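Local coordinates for cupin type-2 domain-containing protein (Neisseria meningitidis, PDB 2I45) that is of unknown function but adopts the cupin fold, a small beta-barrel domain, and forms a two-chain assembly in this crystal, at residues Lys9-Ala14 with Glu22-His27. Numbering follows the deposited sequence.
Sequences KQHLAA and EIINRH
His11 reaches from helix 8-13 to strand 22-26 and touches Glu22 and Ile24. Its CB points at the strand and lies 4.0 Å from OE1 of Glu22. CG comes next, with OE1 of Glu22 and CD1 of Ile24 both at 4.1 Å. ND1 makes the polar contact. It donates a weak hydrogen bond to OE1 of Glu22, 3.4 Å long, with an N-H...O angle of 151°. The carboxylate oxygen sits at the ring edge, near its plane, while the ring and carboxylate planes are 39° apart. Glu22 gets there with an extended chain, CG anti to the backbone N (chi1 -176°). Within this chain, strand 22-26 is an outermost strand of the five-stranded antiparallel sheet of the cupin domain. It pairs with strand 29-37, and the short N-terminal helix packs beside it. CD1 of Ile24 approaches the ring obliquely and lies 3.3 Å from both ND1 and CE1 of His11. NE2 is more distant, 4.1 Å from the same methyl. Ile24 itself is buried. With CG1 anti to the carbonyl carbon, its extended branch carries CD1 to the ring. Ile6 of strand 6-7 touches both His11 and Ile24, and Leu33 also packs against His11.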
loop_
_atom_site.group_PDB
_atom_site.type_symbol
_atom_site.label_atom_id
_atom_site.label_comp_id
_atom_site.label_asym_id
_atom_site.label_seq_id
_atom_site.Cartn_x
_atom_site.Cartn_y
_atom_site.Cartn_z
ATOM N N LYS B 9 11.367 -2.322 2.828
ATOM C CA LYS B 9 12.795 -2.132 2.505
ATOM C C LYS B 9 13.612 -3.431 2.617
ATOM O O LYS B 9 14.240 -3.896 1.658
ATOM C CB LYS B 9 13.462 -1.040 3.358
ATOM C CG LYS B 9 12.890 0.387 3.194
ATOM C CD LYS B 9 13.132 1.006 1.805
ATOM C CE LYS B 9 13.598 2.476 1.911
ATOM N NZ LYS B 9 14.765 2.760 2.907
ATOM N N GLN B 10 13.590 -4.033 3.783
ATOM C CA GLN B 10 14.345 -5.229 3.936
ATOM C C GLN B 10 13.893 -6.372 2.963
ATOM O O GLN B 10 14.770 -7.053 2.415
ATOM C CB GLN B 10 14.477 -5.631 5.414
ATOM C CG GLN B 10 13.554 -6.747 5.834
ATOM C CD GLN B 10 13.439 -6.887 7.345
ATOM O OE1 GLN B 10 12.796 -7.840 7.821
ATOM N NE2 GLN B 10 14.039 -5.940 8.108
ATOM N N HIS B 11 12.590 -6.565 2.707
ATOM C CA HIS B 11 12.193 -7.570 1.686
ATOM C C HIS B 11 12.756 -7.259 0.276
ATOM O O HIS B 11 13.198 -8.147 -0.493
ATOM C CB HIS B 11 10.675 -7.729 1.605
ATOM C CG HIS B 11 10.122 -8.686 2.601
ATOM N ND1 HIS B 11 9.626 -9.913 2.252
ATOM C CD2 HIS B 11 9.989 -8.605 3.943
ATOM C CE1 HIS B 11 9.211 -10.553 3.333
ATOM N NE2 HIS B 11 9.425 -9.784 4.376
ATOM N N LEU B 12 12.731 -5.988 -0.072
ATOM C CA LEU B 12 13.180 -5.617 -1.373
ATOM C C LEU B 12 14.688 -5.819 -1.470
ATOM O O LEU B 12 15.139 -6.520 -2.365
ATOM C CB LEU B 12 12.771 -4.174 -1.694
ATOM C CG LEU B 12 11.573 -3.684 -2.509
ATOM C CD1 LEU B 12 10.369 -4.634 -2.542
ATOM C CD2 LEU B 12 11.189 -2.317 -1.889
ATOM N N ALA B 13 15.456 -5.210 -0.565
ATOM C CA ALA B 13 16.905 -5.418 -0.526
ATOM C C ALA B 13 17.327 -6.879 -0.766
ATOM O O ALA B 13 18.374 -7.101 -1.365
ATOM C CB ALA B 13 17.512 -4.877 0.774
ATOM N N ALA B 14 16.496 -7.857 -0.372
ATOM C CA ALA B 14 16.812 -9.301 -0.557
ATOM C C ALA B 14 16.700 -9.758 -2.003
ATOM O O ALA B 14 17.246 -10.800 -2.389
ATOM C CB ALA B 14 15.913 -10.188 0.326
ATOM N N GLU B 22 8.882 -11.406 -5.748
ATOM C CA GLU B 22 8.643 -12.213 -4.578
ATOM C C GLU B 22 7.180 -11.944 -4.201
ATOM O O GLU B 22 6.702 -10.814 -4.316
ATOM C CB GLU B 22 9.588 -11.815 -3.443
ATOM C CG GLU B 22 9.475 -12.699 -2.172
ATOM C CD GLU B 22 10.310 -12.256 -0.935
ATOM O OE1 GLU B 22 10.678 -11.037 -0.724
ATOM O OE2 GLU B 22 10.579 -13.203 -0.154
ATOM N N ILE B 23 6.468 -12.975 -3.783
ATOM C CA ILE B 23 5.054 -12.878 -3.436
ATOM C C ILE B 23 4.813 -13.249 -1.978
ATOM O O ILE B 23 5.197 -14.348 -1.574
ATOM C CB ILE B 23 4.249 -13.929 -4.205
ATOM C CG1 ILE B 23 4.211 -13.580 -5.695
ATOM C CG2 ILE B 23 2.879 -14.098 -3.588
ATOM C CD1 ILE B 23 4.028 -14.834 -6.638
ATOM N N ILE B 24 4.140 -12.373 -1.216
ATOM C CA ILE B 24 3.767 -12.665 0.179
ATOM C C ILE B 24 2.227 -12.720 0.376
ATOM O O ILE B 24 1.489 -11.865 -0.188
ATOM C CB ILE B 24 4.388 -11.615 1.126
ATOM C CG1 ILE B 24 5.863 -11.353 0.756
ATOM C CG2 ILE B 24 4.288 -12.036 2.559
ATOM C CD1 ILE B 24 6.470 -10.255 1.520
ATOM N N ASN B 25 1.753 -13.701 1.161
ATOM C CA ASN B 25 0.360 -13.737 1.624
ATOM C C ASN B 25 0.049 -13.286 3.077
ATOM O O ASN B 25 0.745 -13.645 4.020
ATOM C CB ASN B 25 -0.199 -15.149 1.447
ATOM C CG ASN B 25 -0.284 -15.562 0.006
ATOM O OD1 ASN B 25 0.233 -16.631 -0.387
ATOM N ND2 ASN B 25 -0.933 -14.710 -0.817
ATOM N N ARG B 26 -1.044 -12.555 3.269
ATOM C CA ARG B 26 -1.443 -12.111 4.609
ATOM C C ARG B 26 -2.940 -12.033 4.573
ATOM O O ARG B 26 -3.461 -11.069 4.016
ATOM C CB ARG B 26 -0.923 -10.691 4.978
ATOM C CG ARG B 26 0.590 -10.478 5.141
ATOM C CD ARG B 26 1.153 -11.200 6.379
ATOM N NE ARG B 26 2.282 -12.033 5.964
ATOM C CZ ARG B 26 3.544 -11.925 6.373
ATOM N NH1 ARG B 26 3.930 -11.023 7.286
ATOM N NH2 ARG B 26 4.443 -12.749 5.852
ATOM N N HIS B 27 -3.643 -13.008 5.156
ATOM C CA HIS B 27 -5.110 -13.004 5.083
ATOM C C HIS B 27 -5.592 -12.865 3.621
ATOM O O HIS B 27 -4.975 -13.448 2.736
ATOM C CB HIS B 27 -5.681 -11.903 5.992
ATOM C CG HIS B 27 -5.353 -12.101 7.444
ATOM N ND1 HIS B 27 -4.324 -11.420 8.084
ATOM C CD2 HIS B 27 -5.909 -12.923 8.380
ATOM C CE1 HIS B 27 -4.275 -11.799 9.354
ATOM N NE2 HIS B 27 -5.220 -12.713 9.557
#